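Long-range contacts in probable fumarate reductase Ifc3 (PDB 1QO8), which catalyses the essentially one-way reduction of fumarate to succinate in vitro, using one FAD and four covalently attached c-type haems per chain: residues N80-F85 and D366-I371; V204-E209 and T548-R553; L433-K438 and Y490-A495. All blocks are in the same frame, centred on the assembly; numbering follows the deposited sequence.

Contact 1: residues N80-F85 and D366-I371; sequences NECHSF and DSRILI. With HEM (protoporphyrin IX containing Fe), chain C.
C82 and R368 join two loops whose directions lie 108° apart. R368 N donates to C82 O at 2.8 Å in a nearly linear bond, 165° at the hydrogen, which reaches the oxygen almost end-on. S367 CA adds a longer C-H...O contact to the same oxygen. R368 sits at the centre of an inverse gamma turn, I369 N bonding to S367 O, and its side chain bends at chi3 (-55°) back over the first loop. There R368 NH2 donates to E81 O at 2.8 Å, with that oxygen close to the guanidinium plane, while a water bridges R368 NE and E81 O. NH1 is held by the carbonyls of S330 and N332, leaving the guanidinium little freedom to turn. Nearer the haem, I369 CD1 approaches H83 ND1 obliquely at 3.6 Å and also packs on haem CBD. H83 NE2 binds the iron, H59 supplying the other axial nitrogen, and F85 CZ lies over one face of the imidazole, 3.4 Å above its plane and offset toward the rim. The Cys-X-X-Cys-His signature of c-type haems thus ends here in C82, a covalent haem attachment by similarity, and H83, with the flavoprotein loop packed beside the iron-binding histidine of haem 4.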
loop_
_atom_site.group_PDB
_atom_site.type_symbol
_atom_site.label_atom_id
_atom_site.label_comp_id
_atom_site.label_asym_id
_atom_site.label_seq_id
_atom_site.Cartn_x
_atom_site.Cartn_y
_atom_site.Cartn_z
ATOM N N ASN A 80 -15.270 -16.683 23.869
ATOM C CA ASN A 80 -13.849 -16.567 24.074
ATOM C C ASN A 80 -13.062 -16.347 22.815
ATOM O O ASN A 80 -11.828 -16.331 22.914
ATOM C CB ASN A 80 -13.266 -17.677 24.984
ATOM C CG ASN A 80 -13.683 -17.339 26.445
ATOM O OD1 ASN A 80 -13.244 -18.045 27.419
ATOM N ND2 ASN A 80 -14.455 -16.306 26.782
ATOM N N GLU A 81 -13.592 -16.053 21.643
ATOM C CA GLU A 81 -12.819 -15.519 20.543
ATOM C C GLU A 81 -12.457 -14.032 20.810
ATOM O O GLU A 81 -11.606 -13.429 20.168
ATOM C CB GLU A 81 -13.707 -15.516 19.290
ATOM C CG GLU A 81 -13.925 -16.944 18.704
ATOM C CD GLU A 81 -12.595 -17.364 18.094
ATOM O OE1 GLU A 81 -11.699 -16.499 17.927
ATOM O OE2 GLU A 81 -12.310 -18.534 17.815
ATOM N N CYS A 82 -13.291 -13.435 21.678
ATOM C CA CYS A 82 -13.155 -12.061 22.075
ATOM C C CYS A 82 -13.016 -11.862 23.573
ATOM O O CYS A 82 -12.137 -11.043 23.941
ATOM C CB CYS A 82 -14.295 -11.193 21.613
ATOM S SG CYS A 82 -14.617 -11.396 19.848
ATOM N N HIS A 83 -13.743 -12.634 24.367
ATOM C CA HIS A 83 -13.691 -12.437 25.815
ATOM C C HIS A 83 -12.749 -13.438 26.439
ATOM O O HIS A 83 -12.180 -14.322 25.774
ATOM C CB HIS A 83 -15.037 -12.542 26.483
ATOM C CG HIS A 83 -16.141 -11.650 26.005
ATOM N ND1 HIS A 83 -16.290 -10.317 26.467
ATOM C CD2 HIS A 83 -17.131 -11.827 25.150
ATOM C CE1 HIS A 83 -17.372 -9.792 25.887
ATOM N NE2 HIS A 83 -17.944 -10.695 25.005
ATOM N N SER A 84 -12.640 -13.456 27.760
ATOM C CA SER A 84 -11.872 -14.593 28.322
ATOM C C SER A 84 -12.618 -15.126 29.529
ATOM O O SER A 84 -12.007 -15.258 30.571
ATOM C CB SER A 84 -10.422 -14.191 28.534
ATOM O OG SER A 84 -9.496 -15.295 28.475
ATOM N N PHE A 85 -13.942 -15.352 29.454
ATOM C CA PHE A 85 -14.670 -15.873 30.602
ATOM C C PHE A 85 -14.036 -17.177 31.073
ATOM O O PHE A 85 -13.476 -17.849 30.219
ATOM C CB PHE A 85 -16.139 -16.086 30.319
ATOM C CG PHE A 85 -16.818 -14.888 29.712
ATOM C CD1 PHE A 85 -16.786 -13.623 30.312
ATOM C CD2 PHE A 85 -17.488 -14.989 28.540
ATOM C CE1 PHE A 85 -17.445 -12.563 29.714
ATOM C CE2 PHE A 85 -18.138 -13.951 27.949
ATOM C CZ PHE A 85 -18.155 -12.715 28.527
ATOM N N ASP A 366 -6.320 -9.686 27.007
ATOM C CA ASP A 366 -7.046 -10.923 27.183
ATOM C C ASP A 366 -8.469 -10.859 26.640
ATOM O O ASP A 366 -8.798 -11.695 25.798
ATOM C CB ASP A 366 -7.126 -11.321 28.671
ATOM C CG ASP A 366 -6.882 -10.147 29.618
ATOM O OD1 ASP A 366 -7.052 -8.934 29.183
ATOM O OD2 ASP A 366 -6.479 -10.512 30.778
ATOM N N SER A 367 -9.307 -10.028 27.206
ATOM C CA SER A 367 -10.631 -9.716 26.670
ATOM C C SER A 367 -10.501 -8.510 25.751
ATOM O O SER A 367 -10.251 -7.341 26.143
ATOM C CB SER A 367 -11.598 -9.649 27.802
ATOM O OG SER A 367 -12.961 -9.354 27.662
ATOM N N ARG A 368 -10.680 -8.708 24.436
ATOM C CA ARG A 368 -10.247 -7.708 23.454
ATOM C C ARG A 368 -11.239 -6.615 23.288
ATOM O O ARG A 368 -11.822 -6.294 22.246
ATOM C CB ARG A 368 -9.786 -8.336 22.127
ATOM C CG ARG A 368 -8.584 -9.269 22.297
ATOM C CD ARG A 368 -8.088 -9.900 20.954
ATOM N NE ARG A 368 -9.147 -10.606 20.239
ATOM C CZ ARG A 368 -9.942 -10.190 19.276
ATOM N NH1 ARG A 368 -9.965 -8.973 18.661
ATOM N NH2 ARG A 368 -10.835 -11.112 18.811
ATOM N N ILE A 369 -11.500 -5.911 24.387
ATOM C CA ILE A 369 -12.503 -4.837 24.384
ATOM C C ILE A 369 -11.747 -3.530 24.703
ATOM O O ILE A 369 -10.733 -3.626 25.408
ATOM C CB ILE A 369 -13.384 -5.307 25.570
ATOM C CG1 ILE A 369 -14.460 -6.255 25.020
ATOM C CG2 ILE A 369 -13.916 -4.181 26.441
ATOM C CD1 ILE A 369 -15.237 -6.921 26.133
ATOM N N LEU A 370 -12.167 -2.404 24.248
ATOM C CA LEU A 370 -11.658 -1.080 24.463
ATOM C C LEU A 370 -11.647 -0.761 25.993
ATOM O O LEU A 370 -12.694 -0.975 26.633
ATOM C CB LEU A 370 -12.484 -0.025 23.742
ATOM C CG LEU A 370 -12.639 0.054 22.214
ATOM C CD1 LEU A 370 -12.701 1.510 21.704
ATOM C CD2 LEU A 370 -11.579 -0.616 21.371
ATOM N N ILE A 371 -10.514 -0.537 26.603
ATOM C CA ILE A 371 -10.537 0.136 27.949
ATOM C C ILE A 371 -10.514 1.622 27.676
ATOM O O ILE A 371 -9.598 2.174 27.084
ATOM C CB ILE A 371 -9.443 -0.407 28.849
ATOM C CG1 ILE A 371 -9.806 -1.875 29.172
ATOM C CG2 ILE A 371 -9.437 0.344 30.207
ATOM C CD1 ILE A 371 -8.905 -2.783 28.396
HETATM C CHA HEM C . -19.837 -6.947 25.619
HETATM C CHB HEM C . -20.956 -11.486 26.931
HETATM C CHC HEM C . -19.419 -12.844 22.557
HETATM C CHD HEM C . -17.268 -8.550 21.879
HETATM C C1A HEM C . -20.339 -7.988 26.353
HETATM C C2A HEM C . -21.106 -7.966 27.587
HETATM C C3A HEM C . -21.417 -9.207 27.935
HETATM C C4A HEM C . -20.818 -10.088 26.929
HETATM C CMA HEM C . -22.178 -9.762 29.163
HETATM C CAA HEM C . -21.424 -6.658 28.382
HETATM C CBA HEM C . -22.816 -6.074 28.073
HETATM C CGA HEM C . -22.827 -5.486 26.681
HETATM O O1A HEM C . -23.649 -6.043 25.880
HETATM O O2A HEM C . -22.051 -4.518 26.402
HETATM C C1B HEM C . -20.800 -12.221 25.763
HETATM C C2B HEM C . -21.297 -13.569 25.523
HETATM C C3B HEM C . -20.900 -13.907 24.310
HETATM C C4B HEM C . -20.123 -12.840 23.736
HETATM C CMB HEM C . -22.155 -14.298 26.544
HETATM C CAB HEM C . -21.242 -15.184 23.430
HETATM C CBB HEM C . -22.345 -15.900 23.664
HETATM C C1C HEM C . -18.624 -11.864 22.012
HETATM C C2C HEM C . -17.922 -11.881 20.734
HETATM C C3C HEM C . -17.372 -10.684 20.550
HETATM C C4C HEM C . -17.699 -9.863 21.691
HETATM C CMC HEM C . -17.885 -13.147 19.871
HETATM C CAC HEM C . -16.553 -10.087 19.349
HETATM C CBC HEM C . -16.816 -10.396 18.082
HETATM C C1D HEM C . -17.816 -7.721 22.823
HETATM C C2D HEM C . -17.572 -6.265 22.902
HETATM C C3D HEM C . -18.290 -5.830 23.924
HETATM C C4D HEM C . -18.994 -6.944 24.525
HETATM C CMD HEM C . -16.640 -5.505 21.935
HETATM C CAD HEM C . -18.394 -4.364 24.478
HETATM C CBD HEM C . -17.604 -4.191 25.751
HETATM C CGD HEM C . -17.647 -2.819 26.472
HETATM O O1D HEM C . -17.597 -1.767 25.807
HETATM O O2D HEM C . -17.721 -2.794 27.717
HETATM N NA HEM C . -20.248 -9.319 25.951
HETATM N NB HEM C . -20.061 -11.819 24.669
HETATM N NC HEM C . -18.470 -10.610 22.564
HETATM N ND HEM C . -18.671 -8.103 23.817
HETATM FE FE HEM C . -19.436 -9.952 24.203
HETATM O O HOH W 1 -8.955 -13.076 21.669
HETATM O O HOH W 2 -9.837 -13.362 23.983
#

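Contact 2: residues V204-E209 and T548-R553; sequences VTILAE and TVVFGR. With FAD (flavin-adenine dinucleotide), chain G.
I206 and L207 on helix 201-220 meet V550 and F551 on helix 543-563, the two short segments crossing at 107° with their axes 9.6 Å apart. Packing is tightest where I206 meets F551. With CG2 of I206 anti to its backbone nitrogen, the methyl reaches the far end of the ring, 3.6 Å from F551 CZ and 3.8 Å from F551 CE1. It approaches obliquely, and the two side chains cross at about a right angle. The same methyl also touches V550 CG1 at 4.0 Å, so one branch of I206 fills the angle between valine and phenylalanine. The other side is looser: L207 CD1 lies 4.0 Å from V550 CG2, and L207 CB 4.4 Å from F551 CE2. With an alanine in place of V550, L207 CD1 would probably lose its partner across the helices and a gap would open beside I206 CG2, left with F551 alone across the contact. Toward solvent, E209 is exposed and T205 partly so, and neither meets the other segment. Turned away from the contact, T548 CG2 comes 3.2 Å from FAD O5', and its hydroxyl bonds to I545 O and S131 OG. No hydrogen bond or charge pair links the two segments; their join rests on the shape and burial of hydrocarbon groups, on a helix whose T548 lines the FAD pocket.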
loop_
_atom_site.group_PDB
_atom_site.type_symbol
_atom_site.label_atom_id
_atom_site.label_comp_id
_atom_site.label_asym_id
_atom_site.label_seq_id
_atom_site.Cartn_x
_atom_site.Cartn_y
_atom_site.Cartn_z
ATOM N N VAL A 204 -17.831 12.102 1.220
ATOM C CA VAL A 204 -18.193 12.749 2.468
ATOM C C VAL A 204 -19.508 13.500 2.374
ATOM O O VAL A 204 -20.295 13.450 3.336
ATOM C CB VAL A 204 -17.080 13.658 3.028
ATOM C CG1 VAL A 204 -17.407 14.290 4.358
ATOM C CG2 VAL A 204 -15.853 12.748 3.224
ATOM N N THR A 205 -19.687 14.249 1.275
ATOM C CA THR A 205 -20.928 14.962 1.014
ATOM C C THR A 205 -22.147 14.067 0.932
ATOM O O THR A 205 -23.166 14.341 1.572
ATOM C CB THR A 205 -20.749 15.805 -0.307
ATOM O OG1 THR A 205 -19.669 16.723 -0.028
ATOM C CG2 THR A 205 -21.994 16.577 -0.666
ATOM N N ILE A 206 -22.111 12.985 0.191
ATOM C CA ILE A 206 -23.149 11.957 0.180
ATOM C C ILE A 206 -23.394 11.324 1.544
ATOM O O ILE A 206 -24.565 11.126 1.937
ATOM C CB ILE A 206 -22.781 10.852 -0.816
ATOM C CG1 ILE A 206 -22.895 11.526 -2.216
ATOM C CG2 ILE A 206 -23.637 9.611 -0.709
ATOM C CD1 ILE A 206 -22.650 10.617 -3.379
ATOM N N LEU A 207 -22.293 11.020 2.232
ATOM C CA LEU A 207 -22.399 10.537 3.599
ATOM C C LEU A 207 -23.258 11.514 4.422
ATOM O O LEU A 207 -24.274 11.078 4.952
ATOM C CB LEU A 207 -21.044 10.333 4.299
ATOM C CG LEU A 207 -21.186 9.724 5.690
ATOM C CD1 LEU A 207 -21.809 8.348 5.555
ATOM C CD2 LEU A 207 -19.832 9.631 6.429
ATOM N N ALA A 208 -22.887 12.789 4.453
ATOM C CA ALA A 208 -23.614 13.796 5.202
ATOM C C ALA A 208 -25.060 13.903 4.717
ATOM O O ALA A 208 -25.989 13.857 5.511
ATOM C CB ALA A 208 -22.987 15.197 5.107
ATOM N N GLU A 209 -25.246 13.992 3.406
ATOM C CA GLU A 209 -26.544 14.293 2.851
ATOM C C GLU A 209 -27.575 13.218 3.100
ATOM O O GLU A 209 -28.754 13.540 3.167
ATOM C CB GLU A 209 -26.422 14.516 1.339
ATOM C CG GLU A 209 -25.893 15.940 1.097
ATOM C CD GLU A 209 -25.625 16.173 -0.385
ATOM O OE1 GLU A 209 -25.632 15.231 -1.189
ATOM O OE2 GLU A 209 -25.409 17.365 -0.720
ATOM N N THR A 548 -21.622 2.390 6.400
ATOM C CA THR A 548 -22.172 1.075 6.010
ATOM C C THR A 548 -23.638 1.212 5.624
ATOM O O THR A 548 -24.065 0.565 4.651
ATOM C CB THR A 548 -22.018 -0.000 7.104
ATOM O OG1 THR A 548 -22.853 0.406 8.221
ATOM C CG2 THR A 548 -20.582 -0.113 7.588
ATOM N N VAL A 549 -24.378 2.155 6.248
ATOM C CA VAL A 549 -25.771 2.290 5.863
ATOM C C VAL A 549 -25.886 3.054 4.541
ATOM O O VAL A 549 -26.540 2.651 3.575
ATOM C CB VAL A 549 -26.641 2.989 6.932
ATOM C CG1 VAL A 549 -28.057 3.149 6.430
ATOM C CG2 VAL A 549 -26.611 2.137 8.211
ATOM N N VAL A 550 -25.298 4.225 4.483
ATOM C CA VAL A 550 -25.478 5.075 3.321
ATOM C C VAL A 550 -24.900 4.383 2.062
ATOM O O VAL A 550 -25.533 4.420 1.012
ATOM C CB VAL A 550 -24.790 6.411 3.555
ATOM C CG1 VAL A 550 -24.612 7.206 2.274
ATOM C CG2 VAL A 550 -25.547 7.266 4.570
ATOM N N PHE A 551 -23.673 3.871 2.103
ATOM C CA PHE A 551 -23.076 3.386 0.860
ATOM C C PHE A 551 -23.496 1.939 0.663
ATOM O O PHE A 551 -23.438 1.395 -0.441
ATOM C CB PHE A 551 -21.543 3.568 0.852
ATOM C CG PHE A 551 -21.193 5.010 0.546
ATOM C CD1 PHE A 551 -21.333 5.527 -0.734
ATOM C CD2 PHE A 551 -20.758 5.836 1.580
ATOM C CE1 PHE A 551 -21.090 6.870 -0.969
ATOM C CE2 PHE A 551 -20.485 7.176 1.327
ATOM C CZ PHE A 551 -20.655 7.702 0.061
ATOM N N GLY A 552 -23.844 1.231 1.754
ATOM C CA GLY A 552 -24.377 -0.130 1.619
ATOM C C GLY A 552 -25.647 -0.055 0.782
ATOM O O GLY A 552 -25.813 -0.895 -0.129
ATOM N N ARG A 553 -26.465 0.992 0.990
ATOM C CA ARG A 553 -27.747 1.064 0.309
ATOM C C ARG A 553 -27.470 1.559 -1.137
ATOM O O ARG A 553 -28.167 1.154 -2.052
ATOM C CB ARG A 553 -28.740 2.056 0.936
ATOM C CG ARG A 553 -29.151 1.747 2.384
ATOM C CD ARG A 553 -29.906 2.903 3.022
ATOM N NE ARG A 553 -31.274 2.961 2.467
ATOM C CZ ARG A 553 -32.026 4.062 2.569
ATOM N NH1 ARG A 553 -31.627 5.194 3.172
ATOM N NH2 ARG A 553 -33.261 4.017 2.087
HETATM P PA FAD G . -18.280 -5.868 8.960
HETATM O O1A FAD G . -19.390 -5.530 9.907
HETATM O O2A FAD G . -17.090 -6.327 9.417
HETATM O O5B FAD G . -18.820 -7.197 8.317
HETATM C C5B FAD G . -18.169 -7.856 7.154
HETATM C C4B FAD G . -18.868 -9.292 6.950
HETATM O O4B FAD G . -18.138 -9.860 5.756
HETATM C C3B FAD G . -18.482 -10.279 8.101
HETATM O O3B FAD G . -19.459 -10.828 8.864
HETATM C C2B FAD G . -17.333 -11.172 7.502
HETATM O O2B FAD G . -17.277 -12.524 8.019
HETATM C C1B FAD G . -17.815 -11.266 6.103
HETATM N N9A FAD G . -16.748 -11.583 5.145
HETATM C C8A FAD G . -15.440 -11.166 5.149
HETATM N N7A FAD G . -14.735 -11.736 4.211
HETATM C C5A FAD G . -15.613 -12.578 3.536
HETATM C C6A FAD G . -15.434 -13.549 2.459
HETATM N N6A FAD G . -14.300 -13.766 1.852
HETATM N N1A FAD G . -16.576 -14.168 2.070
HETATM C C2A FAD G . -17.777 -14.039 2.730
HETATM N N3A FAD G . -18.022 -13.180 3.746
HETATM C C4A FAD G . -16.891 -12.515 4.104
HETATM N N1 FAD G . -17.884 2.776 13.978
HETATM C C2 FAD G . -18.799 3.693 14.145
HETATM O O2 FAD G . -19.135 4.537 13.382
HETATM N N3 FAD G . -19.564 3.799 15.347
HETATM C C4 FAD G . -19.277 2.849 16.322
HETATM O O4 FAD G . -19.845 2.905 17.376
HETATM C C4X FAD G . -18.204 1.877 16.130
HETATM N N5 FAD G . -17.896 1.010 17.107
HETATM C C5X FAD G . -16.960 0.051 16.916
HETATM C C6 FAD G . -16.699 -0.832 17.973
HETATM C C7 FAD G . -15.760 -1.822 17.807
HETATM C C7M FAD G . -15.426 -2.805 18.884
HETATM C C8 FAD G . -15.105 -1.941 16.529
HETATM C C8M FAD G . -14.133 -3.061 16.313
HETATM C C9 FAD G . -15.381 -1.098 15.484
HETATM C C9A FAD G . -16.303 -0.089 15.632
HETATM N N10 FAD G . -16.645 0.857 14.646
HETATM C C10 FAD G . -17.556 1.820 14.853
HETATM C "C1'" FAD G . -16.313 0.583 13.212
HETATM C "C2'" FAD G . -17.585 0.052 12.468
HETATM O "O2'" FAD G . -18.157 -0.839 13.483
HETATM C "C3'" FAD G . -17.049 -0.909 11.378
HETATM O "O3'" FAD G . -16.189 -0.214 10.467
HETATM C "C4'" FAD G . -18.241 -1.177 10.398
HETATM O "O4'" FAD G . -19.187 -1.937 11.211
HETATM C "C5'" FAD G . -17.681 -2.148 9.299
HETATM O "O5'" FAD G . -18.980 -2.692 8.623
HETATM P P FAD G . -18.938 -3.587 7.370
HETATM O O1P FAD G . -20.392 -3.832 7.036
HETATM O O2P FAD G . -18.102 -2.895 6.495
HETATM O O3P FAD G . -18.173 -4.737 7.806
#

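Contact 3: residues L433-K438 and Y490-A495. With HEM (protoporphyrin IX containing Fe), chain C.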
loop_
_atom_site.group_PDB
_atom_site.type_symbol
_atom_site.label_atom_id
_atom_site.label_comp_id
_atom_site.label_asym_id
_atom_site.label_seq_id
_atom_site.Cartn_x
_atom_site.Cartn_y
_atom_site.Cartn_z
ATOM N N LEU A 433 -17.159 -8.726 33.269
ATOM C CA LEU A 433 -16.512 -9.401 32.161
ATOM C C LEU A 433 -15.291 -10.168 32.527
ATOM O O LEU A 433 -14.598 -10.652 31.612
ATOM C CB LEU A 433 -16.229 -8.412 31.008
ATOM C CG LEU A 433 -17.521 -7.783 30.497
ATOM C CD1 LEU A 433 -17.260 -6.797 29.341
ATOM C CD2 LEU A 433 -18.531 -8.862 30.045
ATOM N N GLU A 434 -14.979 -10.291 33.804
ATOM C CA GLU A 434 -13.804 -10.928 34.326
ATOM C C GLU A 434 -12.522 -10.365 33.729
ATOM O O GLU A 434 -11.481 -11.043 33.749
ATOM C CB GLU A 434 -13.868 -12.483 34.134
ATOM C CG GLU A 434 -15.149 -13.108 34.708
ATOM C CD GLU A 434 -15.253 -14.599 34.384
ATOM O OE1 GLU A 434 -14.360 -15.343 33.936
ATOM O OE2 GLU A 434 -16.287 -15.194 34.649
ATOM N N MET A 435 -12.471 -9.064 33.462
ATOM C CA MET A 435 -11.192 -8.480 32.998
ATOM C C MET A 435 -10.231 -7.996 34.069
ATOM O O MET A 435 -9.010 -7.757 33.854
ATOM C CB MET A 435 -11.633 -7.328 32.071
ATOM C CG MET A 435 -12.201 -7.952 30.740
ATOM S SD MET A 435 -12.921 -6.485 29.886
ATOM C CE MET A 435 -11.399 -5.675 29.309
ATOM N N LEU A 436 -10.761 -7.872 35.299
ATOM C CA LEU A 436 -9.862 -7.296 36.354
ATOM C C LEU A 436 -9.162 -8.357 37.150
ATOM O O LEU A 436 -9.856 -9.225 37.752
ATOM C CB LEU A 436 -10.732 -6.500 37.340
ATOM C CG LEU A 436 -11.550 -5.377 36.717
ATOM C CD1 LEU A 436 -12.105 -4.557 37.861
ATOM C CD2 LEU A 436 -10.696 -4.637 35.651
ATOM N N TYR A 437 -7.848 -8.281 37.278
ATOM C CA TYR A 437 -7.132 -8.977 38.335
ATOM C C TYR A 437 -7.316 -8.221 39.661
ATOM O O TYR A 437 -7.499 -6.996 39.610
ATOM C CB TYR A 437 -5.632 -8.975 38.016
ATOM C CG TYR A 437 -5.285 -9.900 36.847
ATOM C CD1 TYR A 437 -5.649 -9.631 35.553
ATOM C CD2 TYR A 437 -4.536 -11.052 37.113
ATOM C CE1 TYR A 437 -5.301 -10.469 34.495
ATOM C CE2 TYR A 437 -4.183 -11.925 36.083
ATOM C CZ TYR A 437 -4.581 -11.628 34.803
ATOM O OH TYR A 437 -4.211 -12.516 33.801
ATOM N N LYS A 438 -7.244 -8.902 40.803
ATOM C CA LYS A 438 -7.462 -8.138 42.035
ATOM C C LYS A 438 -6.690 -8.731 43.193
ATOM O O LYS A 438 -6.255 -9.854 43.072
ATOM C CB LYS A 438 -8.905 -7.983 42.434
ATOM C CG LYS A 438 -9.713 -9.232 42.588
ATOM C CD LYS A 438 -11.216 -8.876 42.632
ATOM C CE LYS A 438 -11.674 -8.411 41.246
ATOM N NZ LYS A 438 -13.043 -8.909 40.902
ATOM N N TYR A 490 -6.838 -3.366 41.929
ATOM C CA TYR A 490 -7.286 -3.962 40.686
ATOM C C TYR A 490 -6.299 -3.709 39.549
ATOM O O TYR A 490 -5.651 -2.663 39.592
ATOM C CB TYR A 490 -8.584 -3.274 40.240
ATOM C CG TYR A 490 -9.739 -3.609 41.164
ATOM C CD1 TYR A 490 -10.530 -4.737 41.019
ATOM C CD2 TYR A 490 -9.990 -2.737 42.238
ATOM C CE1 TYR A 490 -11.567 -4.991 41.922
ATOM C CE2 TYR A 490 -11.021 -2.954 43.124
ATOM C CZ TYR A 490 -11.803 -4.085 42.939
ATOM O OH TYR A 490 -12.822 -4.294 43.835
ATOM N N ALA A 491 -6.310 -4.608 38.548
ATOM C CA ALA A 491 -5.587 -4.300 37.303
ATOM C C ALA A 491 -6.259 -4.910 36.053
ATOM O O ALA A 491 -6.784 -6.032 36.120
ATOM C CB ALA A 491 -4.188 -4.877 37.374
ATOM N N VAL A 492 -6.110 -4.206 34.920
ATOM C CA VAL A 492 -6.554 -4.740 33.664
ATOM C C VAL A 492 -5.351 -4.751 32.664
ATOM O O VAL A 492 -4.661 -3.719 32.594
ATOM C CB VAL A 492 -7.434 -3.916 32.742
ATOM C CG1 VAL A 492 -8.393 -4.822 31.961
ATOM C CG2 VAL A 492 -7.946 -2.631 33.293
ATOM N N LYS A 493 -5.206 -5.853 31.933
ATOM C CA LYS A 493 -4.067 -5.908 31.006
ATOM C C LYS A 493 -4.389 -5.313 29.653
ATOM O O LYS A 493 -5.455 -5.615 29.115
ATOM C CB LYS A 493 -3.612 -7.364 30.893
ATOM C CG LYS A 493 -2.310 -7.565 30.099
ATOM C CD LYS A 493 -2.073 -9.097 30.239
ATOM C CE LYS A 493 -0.727 -9.595 29.885
ATOM N NZ LYS A 493 -0.721 -11.128 30.060
ATOM N N VAL A 494 -3.630 -4.299 29.168
ATOM C CA VAL A 494 -3.990 -3.634 27.896
ATOM C C VAL A 494 -2.844 -3.464 26.942
ATOM O O VAL A 494 -1.692 -3.646 27.288
ATOM C CB VAL A 494 -4.569 -2.237 28.153
ATOM C CG1 VAL A 494 -5.722 -2.349 29.157
ATOM C CG2 VAL A 494 -3.471 -1.305 28.748
ATOM N N ALA A 495 -3.100 -3.156 25.687
ATOM C CA ALA A 495 -2.159 -2.901 24.636
ATOM C C ALA A 495 -2.900 -2.173 23.541
ATOM O O ALA A 495 -4.124 -2.213 23.402
ATOM C CB ALA A 495 -1.531 -4.229 24.200
HETATM C CHA HEM C . -19.837 -6.947 25.619
HETATM C CHB HEM C . -20.956 -11.486 26.931
HETATM C CHC HEM C . -19.419 -12.844 22.557
HETATM C CHD HEM C . -17.268 -8.550 21.879
HETATM C C1A HEM C . -20.339 -7.988 26.353
HETATM C C2A HEM C . -21.106 -7.966 27.587
HETATM C C3A HEM C . -21.417 -9.207 27.935
HETATM C C4A HEM C . -20.818 -10.088 26.929
HETATM C CMA HEM C . -22.178 -9.762 29.163
HETATM C CAA HEM C . -21.424 -6.658 28.382
HETATM C CBA HEM C . -22.816 -6.074 28.073
HETATM C CGA HEM C . -22.827 -5.486 26.681
HETATM O O1A HEM C . -23.649 -6.043 25.880
HETATM O O2A HEM C . -22.051 -4.518 26.402
HETATM C C1B HEM C . -20.800 -12.221 25.763
HETATM C C2B HEM C . -21.297 -13.569 25.523
HETATM C C3B HEM C . -20.900 -13.907 24.310
HETATM C C4B HEM C . -20.123 -12.840 23.736
HETATM C CMB HEM C . -22.155 -14.298 26.544
HETATM C CAB HEM C . -21.242 -15.184 23.430
HETATM C CBB HEM C . -22.345 -15.900 23.664
HETATM C C1C HEM C . -18.624 -11.864 22.012
HETATM C C2C HEM C . -17.922 -11.881 20.734
HETATM C C3C HEM C . -17.372 -10.684 20.550
HETATM C C4C HEM C . -17.699 -9.863 21.691
HETATM C CMC HEM C . -17.885 -13.147 19.871
HETATM C CAC HEM C . -16.553 -10.087 19.349
HETATM C CBC HEM C . -16.816 -10.396 18.082
HETATM C C1D HEM C . -17.816 -7.721 22.823
HETATM C C2D HEM C . -17.572 -6.265 22.902
HETATM C C3D HEM C . -18.290 -5.830 23.924
HETATM C C4D HEM C . -18.994 -6.944 24.525
HETATM C CMD HEM C . -16.640 -5.505 21.935
HETATM C CAD HEM C . -18.394 -4.364 24.478
HETATM C CBD HEM C . -17.604 -4.191 25.751
HETATM C CGD HEM C . -17.647 -2.819 26.472
HETATM O O1D HEM C . -17.597 -1.767 25.807
HETATM O O2D HEM C . -17.721 -2.794 27.717
HETATM N NA HEM C . -20.248 -9.319 25.951
HETATM N NB HEM C . -20.061 -11.819 24.669
HETATM N NC HEM C . -18.470 -10.610 22.564
HETATM N ND HEM C . -18.671 -8.103 23.817
HETATM FE FE HEM C . -19.436 -9.952 24.203
HETATM O O HOH W 3 -7.008 -8.059 32.142
#
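Y437 and A491 form an antiparallel hydrogen-bonded pair: Y437 N donates to A491 O at 2.7 Å, in the carbonyl plane, and A491 N returns a bond to Y437 O at 2.9 Å, with the donor tilted 31° from the Y437 carbonyl plane. Next along, K438 and Y490 form a non-hydrogen-bonded pair, and their side chains run side by side. From K438, CB lies 3.9 Å from Y490 CD1. CG sits between the backbone nitrogen and carbonyl carbon (chi1 55°), which starts the chain alongside the tyrosine. CD then comes to 4.0 Å from Y490 CE1, and CE closes to 3.5 Å from the same CE1, at the ring edge. Bends at chi3 and chi4 turn NZ to a salt bridge with D431. L436 CD1 meets Y490 CD1 obliquely at 3.5 Å, while L436 CD2 rests on V492 CG2. Where the strand pairing gives out, a water takes over, donating to M435 O and accepting from K493 N. On the haem side, L433 CD2 packs against haem C3A. Backbone bonds and a water thus hold the segment to strand 489-505, while the lysine gives hydrocarbon to a tyrosine and its charge to an aspartate, which probably restrains the K438 chain along its length and at its amine.

How the contacts relate
From the N terminus, the chain first runs through the cytochrome region to 80-85, which meets 366-371 only after 280 residues, so that contact 1 ties the cytochrome part to the flavoprotein part. Within that loop, helix 201-220 supplies the first half of contact 2, completed only by the C-terminal helix 543-563; contacts 1 and 2 therefore cross. Contact 3 opens and closes after contact 1, nested inside the loop of contact 2, and attaches strand 437-439 to strand 489-505. Contacts 1 and 3 are neighbours, centres 10 Å apart, sharing a haem and touching through S367 and M435 and through I371 and V494. Contact 2 lies on the opposite side of the chain's centre from the other two, about 31 Å from contact 1 between centres, joining two helices of the flavoprotein region.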